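Local coordinates for protein peptidoglycan glycosyltransferase (Atopobium parvulum, PDB 4OVD) that belongs to the penicillin-binding proteins, combining a dimerisation domain with a penicillin-binding protein transpeptidase domain, at residues S343-S351 with D466-T476; F317-V325 with S352-L363. One frame throughout, in Å; residues are numbered along the deposited sequence.

Contact 1: S343-S351 with D466-T476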
loop_
_atom_site.group_PDB
_atom_site.type_symbol
_atom_site.label_atom_id
_atom_site.label_comp_id
_atom_site.label_asym_id
_atom_site.label_seq_id
_atom_site.Cartn_x
_atom_site.Cartn_y
_atom_site.Cartn_z
ATOM N N SER A 343 -28.111 -6.280 -1.472
ATOM C CA SER A 343 -27.310 -7.384 -0.915
ATOM C C SER A 343 -25.981 -6.737 -0.454
ATOM O O SER A 343 -25.675 -5.597 -0.851
ATOM C CB SER A 343 -27.054 -8.422 -1.965
ATOM O OG SER A 343 -26.283 -7.845 -3.031
ATOM N N VAL A 344 -25.218 -7.443 0.362
ATOM C CA VAL A 344 -23.924 -6.992 0.816
ATOM C C VAL A 344 -23.081 -6.789 -0.441
ATOM O O VAL A 344 -22.317 -5.829 -0.543
ATOM C CB VAL A 344 -23.248 -7.981 1.763
ATOM C CG1 VAL A 344 -21.815 -7.519 2.091
ATOM C CG2 VAL A 344 -24.067 -8.134 3.037
ATOM N N ARG A 345 -23.177 -7.721 -1.374
ATOM C CA ARG A 345 -22.486 -7.600 -2.698
ATOM C C ARG A 345 -22.843 -6.241 -3.352
ATOM O O ARG A 345 -21.986 -5.468 -3.773
ATOM C CB ARG A 345 -22.875 -8.742 -3.637
ATOM C CG ARG A 345 -22.240 -8.636 -5.013
ATOM C CD ARG A 345 -22.851 -9.656 -5.958
ATOM N NE ARG A 345 -22.769 -11.018 -5.460
ATOM C CZ ARG A 345 -21.660 -11.744 -5.503
ATOM N NH1 ARG A 345 -20.542 -11.266 -6.077
ATOM N NH2 ARG A 345 -21.677 -12.979 -5.031
ATOM N N GLU A 346 -24.095 -5.914 -3.371
ATOM C CA GLU A 346 -24.501 -4.619 -3.959
ATOM C C GLU A 346 -23.953 -3.412 -3.195
ATOM O O GLU A 346 -23.620 -2.423 -3.795
ATOM C CB GLU A 346 -26.015 -4.578 -3.995
ATOM C CG GLU A 346 -26.611 -3.279 -4.508
ATOM C CD GLU A 346 -26.207 -2.933 -5.909
ATOM O OE1 GLU A 346 -25.663 -3.842 -6.638
ATOM O OE2 GLU A 346 -26.414 -1.737 -6.245
HETATM N N MSE A 347 -23.859 -3.468 -1.864
HETATM C CA MSE A 347 -23.359 -2.300 -1.107
HETATM C C MSE A 347 -21.940 -2.054 -1.505
HETATM O O MSE A 347 -21.503 -0.876 -1.630
HETATM C CB MSE A 347 -23.405 -2.578 0.389
HETATM C CG MSE A 347 -24.804 -2.792 0.849
HETATM SE SE MSE A 347 -24.777 -3.315 2.769
HETATM C CE MSE A 347 -26.511 -4.168 2.923
ATOM N N LEU A 348 -21.212 -3.114 -1.771
ATOM C CA LEU A 348 -19.870 -2.991 -2.239
ATOM C C LEU A 348 -19.761 -2.536 -3.707
ATOM O O LEU A 348 -18.939 -1.745 -4.033
ATOM C CB LEU A 348 -19.136 -4.286 -2.008
ATOM C CG LEU A 348 -17.676 -4.138 -1.663
ATOM C CD1 LEU A 348 -17.488 -3.548 -0.303
ATOM C CD2 LEU A 348 -16.885 -5.410 -1.821
ATOM N N ARG A 349 -20.606 -3.065 -4.563
ATOM C CA ARG A 349 -20.615 -2.727 -5.963
ATOM C C ARG A 349 -20.759 -1.220 -6.155
ATOM O O ARG A 349 -19.961 -0.603 -6.780
ATOM C CB ARG A 349 -21.736 -3.447 -6.645
ATOM C CG ARG A 349 -21.767 -3.278 -8.136
ATOM C CD ARG A 349 -23.066 -3.757 -8.730
ATOM N NE ARG A 349 -24.172 -2.901 -8.405
ATOM C CZ ARG A 349 -24.428 -1.756 -9.003
ATOM N NH1 ARG A 349 -23.670 -1.312 -9.990
ATOM N NH2 ARG A 349 -25.445 -1.054 -8.610
ATOM N N ARG A 350 -21.779 -0.656 -5.553
ATOM C CA ARG A 350 -22.019 0.768 -5.575
ATOM C C ARG A 350 -21.330 1.615 -4.489
ATOM O O ARG A 350 -21.429 2.807 -4.482
ATOM C CB ARG A 350 -23.508 0.997 -5.546
ATOM C CG ARG A 350 -24.145 0.825 -4.218
ATOM C CD ARG A 350 -25.561 1.358 -4.212
ATOM N NE ARG A 350 -26.383 0.794 -5.264
ATOM C CZ ARG A 350 -27.228 1.483 -6.002
ATOM N NH1 ARG A 350 -27.374 2.774 -5.804
ATOM N NH2 ARG A 350 -27.928 0.884 -6.928
ATOM N N SER A 351 -20.630 0.977 -3.588
ATOM C CA SER A 351 -19.966 1.649 -2.512
ATOM C C SER A 351 -20.912 2.457 -1.671
ATOM O O SER A 351 -20.794 3.642 -1.561
ATOM C CB SER A 351 -18.823 2.491 -3.008
ATOM O OG SER A 351 -17.897 2.615 -1.994
ATOM N N ASP A 466 -14.978 -12.661 -4.673
ATOM C CA ASP A 466 -16.165 -12.699 -5.511
ATOM C C ASP A 466 -16.842 -11.325 -5.553
ATOM O O ASP A 466 -17.216 -10.841 -6.612
ATOM C CB ASP A 466 -17.163 -13.770 -5.081
ATOM C CG ASP A 466 -18.236 -14.006 -6.143
ATOM O OD1 ASP A 466 -17.882 -14.538 -7.214
ATOM O OD2 ASP A 466 -19.421 -13.660 -5.913
HETATM N N MSE A 467 -16.988 -10.683 -4.415
HETATM C CA MSE A 467 -17.609 -9.388 -4.399
HETATM C C MSE A 467 -16.723 -8.342 -5.032
HETATM O O MSE A 467 -17.214 -7.499 -5.738
HETATM C CB MSE A 467 -18.064 -8.886 -3.042
HETATM C CG MSE A 467 -19.070 -9.834 -2.467
HETATM SE SE MSE A 467 -19.781 -9.238 -0.742
HETATM C CE MSE A 467 -18.263 -9.683 0.438
HETATM N N MSE A 468 -15.410 -8.434 -4.853
HETATM C CA MSE A 468 -14.491 -7.458 -5.441
HETATM C C MSE A 468 -14.478 -7.625 -6.930
HETATM O O MSE A 468 -14.180 -6.689 -7.645
HETATM C CB MSE A 468 -13.125 -7.635 -4.876
HETATM C CG MSE A 468 -13.184 -7.133 -3.443
HETATM SE SE MSE A 468 -11.452 -7.682 -2.658
HETATM C CE MSE A 468 -10.197 -6.567 -3.654
ATOM N N THR A 469 -14.783 -8.827 -7.420
ATOM C CA THR A 469 -14.887 -9.048 -8.842
ATOM C C THR A 469 -16.140 -8.329 -9.405
ATOM O O THR A 469 -16.073 -7.771 -10.501
ATOM C CB THR A 469 -14.926 -10.552 -9.145
ATOM O OG1 THR A 469 -13.714 -11.090 -8.615
ATOM C CG2 THR A 469 -15.021 -10.849 -10.664
ATOM N N THR A 470 -17.241 -8.322 -8.650
ATOM C CA THR A 470 -18.490 -7.640 -9.027
ATOM C C THR A 470 -18.228 -6.167 -9.115
ATOM O O THR A 470 -18.748 -5.515 -10.004
ATOM C CB THR A 470 -19.575 -7.884 -7.966
ATOM O OG1 THR A 470 -19.958 -9.255 -8.030
ATOM C CG2 THR A 470 -20.817 -7.104 -8.213
ATOM N N VAL A 471 -17.386 -5.653 -8.241
ATOM C CA VAL A 471 -17.051 -4.221 -8.245
ATOM C C VAL A 471 -16.473 -3.819 -9.600
ATOM O O VAL A 471 -16.760 -2.759 -10.117
ATOM C CB VAL A 471 -16.032 -3.816 -7.142
ATOM C CG1 VAL A 471 -15.537 -2.345 -7.315
ATOM C CG2 VAL A 471 -16.704 -3.956 -5.755
ATOM N N VAL A 472 -15.618 -4.661 -10.130
ATOM C CA VAL A 472 -14.909 -4.365 -11.331
ATOM C C VAL A 472 -15.739 -4.737 -12.537
ATOM O O VAL A 472 -15.657 -4.099 -13.556
ATOM C CB VAL A 472 -13.540 -5.063 -11.350
ATOM C CG1 VAL A 472 -12.876 -4.899 -12.674
ATOM C CG2 VAL A 472 -12.622 -4.443 -10.318
ATOM N N LYS A 473 -16.484 -5.816 -12.451
ATOM C CA LYS A 473 -17.285 -6.179 -13.597
ATOM C C LYS A 473 -18.544 -5.377 -13.753
ATOM O O LYS A 473 -18.987 -5.072 -14.903
ATOM C CB LYS A 473 -17.652 -7.673 -13.533
ATOM C CG LYS A 473 -16.518 -8.593 -14.004
ATOM C CD LYS A 473 -17.030 -10.024 -14.174
ATOM C CE LYS A 473 -16.028 -10.928 -14.903
ATOM N NZ LYS A 473 -14.682 -11.025 -14.253
ATOM N N GLU A 474 -19.180 -5.089 -12.619
ATOM C CA GLU A 474 -20.472 -4.469 -12.627
ATOM C C GLU A 474 -20.604 -3.209 -11.883
ATOM O O GLU A 474 -21.695 -2.682 -11.853
ATOM C CB GLU A 474 -21.481 -5.488 -12.006
ATOM C CG GLU A 474 -21.488 -6.768 -12.836
ATOM C CD GLU A 474 -22.258 -7.955 -12.298
ATOM O OE1 GLU A 474 -22.733 -8.025 -11.105
ATOM O OE2 GLU A 474 -22.335 -8.875 -13.150
ATOM N N GLY A 475 -19.523 -2.694 -11.291
ATOM C CA GLY A 475 -19.653 -1.494 -10.501
ATOM C C GLY A 475 -18.690 -0.386 -10.794
ATOM O O GLY A 475 -18.275 -0.177 -11.928
ATOM N N THR A 476 -18.239 0.266 -9.729
ATOM C CA THR A 476 -17.441 1.455 -9.877
ATOM C C THR A 476 -16.067 1.191 -10.338
ATOM O O THR A 476 -15.296 2.116 -10.586
ATOM C CB THR A 476 -17.331 2.166 -8.518
ATOM O OG1 THR A 476 -16.723 1.271 -7.581
ATOM C CG2 THR A 476 -18.719 2.576 -8.007
HETATM O O HOH W 1 -17.183 0.109 -5.202
#
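Arg345 and Asp466 form the charged end of this helix-helix contact. Both terminal nitrogens of the guanidinium, NH1 and NH2, turn to the same carboxylate oxygen. Arg345 NH2 lies 2.5 Å from Asp466 OD2, a short distance, and meets it nearly along the C-O bond. NH1 comes from above the carboxylate plane, and the two flat groups are almost perpendicular (88°). Arg345 NH1 also donates to Thr470 OG1 at 2.9 Å. The bend at chi3 (-55°) carries the guanidinium across to these acceptors. Two neighbours thus limit its rotation, and Met467 CG lies over one face, toward the rim.

At the other end, Arg349 NH1 donates to the carbonyl oxygen Glu474 O at 3.0 Å. Its NE and NH2 serve Glu346, which also binds Arg350 NE. This salt-bridge network within one helix orients Arg349. The aliphatic part of Arg349 rests on the turn, with Arg349 CG 3.6 Å from Gly475 CA. A water links Leu348 O, to which it donates, with Thr476 OG1, which also bonds to Thr491. A calcium ion lies about 5 Å from the Thr476 side chain.

The apolar middle is built by Leu348, Met467 and Val471. Leu348 CD2 meets Met467 CB at 3.9 Å, the two side chains crossing at about a right angle. The selenium of Met467 lies 3.7 Å from Arg345 CA. Val471 CG2 faces the carbonyl of Leu348.

The axes of helices 344-350 and 466-474 pass 8.4 Å apart at 46°. Strand 487-495 lies against Leu348 and Met468, while strands 316-319 and 340-343 support Met347.

Contact 2: F317-V325 with S352-L363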
loop_
_atom_site.group_PDB
_atom_site.type_symbol
_atom_site.label_atom_id
_atom_site.label_comp_id
_atom_site.label_asym_id
_atom_site.label_seq_id
_atom_site.Cartn_x
_atom_site.Cartn_y
_atom_site.Cartn_z
ATOM N N PHE A 317 -30.599 -6.496 2.706
ATOM C CA PHE A 317 -31.149 -5.573 3.722
ATOM C C PHE A 317 -31.776 -4.348 3.115
ATOM O O PHE A 317 -31.438 -3.916 1.991
ATOM C CB PHE A 317 -30.043 -5.123 4.650
ATOM C CG PHE A 317 -29.315 -6.268 5.292
ATOM C CD1 PHE A 317 -29.767 -6.817 6.473
ATOM C CD2 PHE A 317 -28.197 -6.792 4.697
ATOM C CE1 PHE A 317 -29.116 -7.882 7.044
ATOM C CE2 PHE A 317 -27.558 -7.895 5.240
ATOM C CZ PHE A 317 -28.004 -8.409 6.437
ATOM N N ASN A 318 -32.769 -3.829 3.821
ATOM C CA ASN A 318 -33.471 -2.637 3.357
ATOM C C ASN A 318 -32.632 -1.420 3.823
ATOM O O ASN A 318 -32.559 -1.094 4.995
ATOM C CB ASN A 318 -34.908 -2.607 3.889
ATOM C CG ASN A 318 -35.755 -1.567 3.182
ATOM O OD1 ASN A 318 -36.014 -1.645 1.977
ATOM N ND2 ASN A 318 -36.192 -0.593 3.925
ATOM N N ILE A 319 -31.944 -0.795 2.891
ATOM C CA ILE A 319 -31.026 0.291 3.269
ATOM C C ILE A 319 -31.668 1.678 3.067
ATOM O O ILE A 319 -32.015 2.031 1.916
ATOM C CB ILE A 319 -29.701 0.108 2.510
ATOM C CG1 ILE A 319 -29.036 -1.287 2.815
ATOM C CG2 ILE A 319 -28.688 1.201 2.825
ATOM C CD1 ILE A 319 -28.661 -1.513 4.241
ATOM N N PRO A 320 -31.803 2.482 4.159
ATOM C CA PRO A 320 -32.393 3.810 3.977
ATOM C C PRO A 320 -31.522 4.752 3.192
ATOM O O PRO A 320 -30.371 4.440 2.878
ATOM C CB PRO A 320 -32.609 4.326 5.417
ATOM C CG PRO A 320 -31.593 3.590 6.222
ATOM C CD PRO A 320 -31.353 2.268 5.547
ATOM N N THR A 321 -32.056 5.937 2.884
ATOM C CA THR A 321 -31.276 6.921 2.092
ATOM C C THR A 321 -30.238 7.507 2.946
ATOM O O THR A 321 -29.230 7.970 2.447
ATOM C CB THR A 321 -32.150 8.086 1.555
ATOM O OG1 THR A 321 -33.004 8.487 2.617
ATOM C CG2 THR A 321 -33.055 7.628 0.417
ATOM N N GLU A 322 -30.494 7.546 4.245
ATOM C CA GLU A 322 -29.541 8.102 5.164
ATOM C C GLU A 322 -29.695 7.374 6.461
ATOM O O GLU A 322 -30.713 6.764 6.645
ATOM C CB GLU A 322 -29.826 9.596 5.419
ATOM C CG GLU A 322 -31.231 9.859 5.966
ATOM C CD GLU A 322 -31.548 11.354 6.218
ATOM O OE1 GLU A 322 -30.762 12.233 5.815
ATOM O OE2 GLU A 322 -32.605 11.655 6.823
ATOM N N LEU A 323 -28.682 7.445 7.323
ATOM C CA LEU A 323 -28.721 6.819 8.637
ATOM C C LEU A 323 -28.056 7.746 9.633
ATOM O O LEU A 323 -27.029 8.340 9.320
ATOM C CB LEU A 323 -27.942 5.495 8.612
ATOM C CG LEU A 323 -27.880 4.617 9.880
ATOM C CD1 LEU A 323 -29.241 4.159 10.389
ATOM C CD2 LEU A 323 -27.030 3.381 9.627
ATOM N N GLN A 324 -28.636 7.876 10.826
ATOM C CA GLN A 324 -28.053 8.691 11.887
ATOM C C GLN A 324 -26.988 7.831 12.600
ATOM O O GLN A 324 -27.282 6.735 13.073
ATOM C CB GLN A 324 -29.144 9.105 12.888
ATOM C CG GLN A 324 -28.696 9.963 14.076
ATOM C CD GLN A 324 -28.289 11.396 13.705
ATOM O OE1 GLN A 324 -27.528 12.046 14.434
ATOM N NE2 GLN A 324 -28.785 11.888 12.570
ATOM N N VAL A 325 -25.749 8.306 12.622
ATOM C CA VAL A 325 -24.644 7.632 13.344
ATOM C C VAL A 325 -24.093 8.648 14.317
ATOM O O VAL A 325 -23.502 9.663 13.903
ATOM C CB VAL A 325 -23.500 7.155 12.432
ATOM C CG1 VAL A 325 -24.008 6.059 11.496
ATOM C CG2 VAL A 325 -22.903 8.332 11.666
ATOM N N SER A 352 -21.863 1.792 -1.077
ATOM C CA SER A 352 -22.818 2.496 -0.164
ATOM C C SER A 352 -22.267 2.684 1.262
ATOM O O SER A 352 -22.064 1.706 2.020
ATOM C CB SER A 352 -24.067 1.637 -0.055
ATOM O OG SER A 352 -24.998 2.060 0.943
ATOM N N ASN A 353 -22.041 3.927 1.636
ATOM C CA ASN A 353 -21.656 4.219 2.992
ATOM C C ASN A 353 -22.727 3.880 3.961
ATOM O O ASN A 353 -22.424 3.410 5.061
ATOM C CB ASN A 353 -21.318 5.715 3.198
ATOM C CG ASN A 353 -20.088 6.115 2.438
ATOM O OD1 ASN A 353 -19.161 5.330 2.253
ATOM N ND2 ASN A 353 -20.032 7.339 2.095
ATOM N N VAL A 354 -23.966 4.195 3.602
ATOM C CA VAL A 354 -25.075 3.891 4.471
ATOM C C VAL A 354 -25.180 2.398 4.788
ATOM O O VAL A 354 -25.364 2.007 5.924
ATOM C CB VAL A 354 -26.404 4.377 3.896
ATOM C CG1 VAL A 354 -27.546 4.001 4.841
ATOM C CG2 VAL A 354 -26.403 5.901 3.779
ATOM N N GLY A 355 -25.004 1.578 3.775
ATOM C CA GLY A 355 -25.104 0.118 3.942
ATOM C C GLY A 355 -23.995 -0.354 4.874
ATOM O O GLY A 355 -24.248 -1.211 5.738
HETATM N N MSE A 356 -22.761 0.150 4.679
HETATM C CA MSE A 356 -21.650 -0.229 5.560
HETATM C C MSE A 356 -21.899 0.130 7.005
HETATM O O MSE A 356 -21.719 -0.682 7.958
HETATM C CB MSE A 356 -20.393 0.459 5.096
HETATM C CG MSE A 356 -19.749 -0.066 3.850
HETATM SE SE MSE A 356 -19.360 -1.972 3.857
HETATM C CE MSE A 356 -20.711 -2.630 2.722
ATOM N N ALA A 357 -22.416 1.320 7.214
ATOM C CA ALA A 357 -22.668 1.749 8.622
ATOM C C ALA A 357 -23.789 0.900 9.194
ATOM O O ALA A 357 -23.835 0.653 10.385
ATOM C CB ALA A 357 -23.075 3.196 8.671
ATOM N N PHE A 358 -24.763 0.556 8.374
ATOM C CA PHE A 358 -25.838 -0.286 8.821
ATOM C C PHE A 358 -25.275 -1.646 9.236
ATOM O O PHE A 358 -25.574 -2.183 10.341
ATOM C CB PHE A 358 -26.857 -0.473 7.707
ATOM C CG PHE A 358 -27.872 -1.513 8.004
ATOM C CD1 PHE A 358 -27.628 -2.840 7.658
ATOM C CD2 PHE A 358 -29.100 -1.179 8.563
ATOM C CE1 PHE A 358 -28.558 -3.831 7.929
ATOM C CE2 PHE A 358 -30.037 -2.176 8.818
ATOM C CZ PHE A 358 -29.744 -3.516 8.524
ATOM N N LEU A 359 -24.394 -2.177 8.399
ATOM C CA LEU A 359 -23.845 -3.512 8.701
ATOM C C LEU A 359 -23.102 -3.497 10.002
ATOM O O LEU A 359 -23.307 -4.344 10.866
ATOM C CB LEU A 359 -22.942 -3.999 7.587
ATOM C CG LEU A 359 -23.596 -4.362 6.248
ATOM C CD1 LEU A 359 -22.492 -4.785 5.316
ATOM C CD2 LEU A 359 -24.611 -5.484 6.440
ATOM N N GLU A 360 -22.261 -2.506 10.188
ATOM C CA GLU A 360 -21.473 -2.444 11.427
ATOM C C GLU A 360 -22.328 -2.184 12.606
ATOM O O GLU A 360 -22.052 -2.724 13.663
ATOM C CB GLU A 360 -20.384 -1.364 11.355
ATOM C CG GLU A 360 -19.309 -1.394 12.447
ATOM C CD GLU A 360 -19.769 -0.931 13.808
ATOM O OE1 GLU A 360 -20.681 -0.088 13.862
ATOM O OE2 GLU A 360 -19.135 -1.357 14.809
ATOM N N THR A 361 -23.309 -1.306 12.482
ATOM C CA THR A 361 -24.066 -0.969 13.682
ATOM C C THR A 361 -25.123 -2.000 14.049
ATOM O O THR A 361 -25.322 -2.241 15.191
ATOM C CB THR A 361 -24.735 0.425 13.611
ATOM O OG1 THR A 361 -25.609 0.448 12.505
ATOM C CG2 THR A 361 -23.700 1.570 13.466
ATOM N N GLN A 362 -25.795 -2.609 13.082
ATOM C CA GLN A 362 -26.857 -3.558 13.376
ATOM C C GLN A 362 -26.419 -5.000 13.426
ATOM O O GLN A 362 -27.085 -5.804 14.042
ATOM C CB GLN A 362 -27.921 -3.453 12.294
ATOM C CG GLN A 362 -28.494 -2.046 12.164
ATOM C CD GLN A 362 -29.242 -1.617 13.417
ATOM O OE1 GLN A 362 -29.007 -0.545 13.976
ATOM N NE2 GLN A 362 -30.067 -2.501 13.912
ATOM N N LEU A 363 -25.340 -5.359 12.743
ATOM C CA LEU A 363 -24.953 -6.756 12.709
ATOM C C LEU A 363 -23.612 -7.048 13.342
ATOM O O LEU A 363 -23.516 -8.009 14.066
ATOM C CB LEU A 363 -24.892 -7.227 11.270
ATOM C CG LEU A 363 -26.225 -7.013 10.526
ATOM C CD1 LEU A 363 -26.069 -7.378 9.078
ATOM C CD2 LEU A 363 -27.294 -7.882 11.182
#
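Ile319 and Gly355 bring the two backbones to a CA-CA distance of 6.0 Å, where strand 317-319 runs at 127° to helix 353-363 and strand 322-325 at 46°. The contact between them is made by apolar side chains.

Val354 fits into the bend between the strands. Its CG1 branch, anti to the backbone N, lies 3.6 Å from Ile319 CG2 and also meets Pro320 O. Its CG2 branch faces Thr321 O and Glu322 CA. Ile319 CG2 also reaches the backbone at Gly355 N. The other branch of Ile319 ends in CD1, which sits over a face of the Phe358 ring, 4.1 Å from the ring centroid. This is a CH-pi contact.

Phe317 and Phe358 meet obliquely, their planes 52° apart. Phe317 CD1 is 3.5 Å from Phe358 CE1. The far end of the Phe317 ring meets Leu363, with Phe317 CZ 3.4 Å from Leu363 CD1, and Leu359 CD2 approaches Phe317 CE2. On the second strand, Leu323 CD2 lies along the helix backbone, 3.8 Å from Phe358 N. Ala357 CB touches both Leu323 CD2 and Val325 CG1.

Ser352 caps the helix: its OG accepts from Gly355 N at 2.9 Å and also bonds to Asp332. Asp332 takes the amide of Val354 as well, and Arg336 bonds to the carbonyl oxygens of Ile319 and Pro320. Farther along the helix, Thr361 OG1 donates to Ala357 O.

Ser351, Ser352 and Asn353 fit the SXN motif of penicillin-binding proteins, with Asn353 OD1 bonded to Lys298. The contact sets one strand from each of two two-stranded antiparallel sheets against the helix that begins at this motif.

In the fold
Contacts 1 and 2 lie with their centres 16 Å apart, both within the transpeptidase domain. Along the chain their segments alternate: 317-325, 343-351, 352-363, then 466-476. Helices 344-350 and 353-364 follow one another, and the Schellman turn at Ser351 joins them, with a probable hydrogen bond from Ser352 N to Met347 O. Helix 344-350, which faces 466-476 in contact 1, also turns Met347 onto Phe317, Gly355 and Met356 of contact 2. The junction coincides with the probable SXN motif. Ser351 OG bonds to Lys298 and Lys490, which fit the SXXK and KTG motifs of this family. The two contacts thus probably hold the helix junction beside that motif cluster.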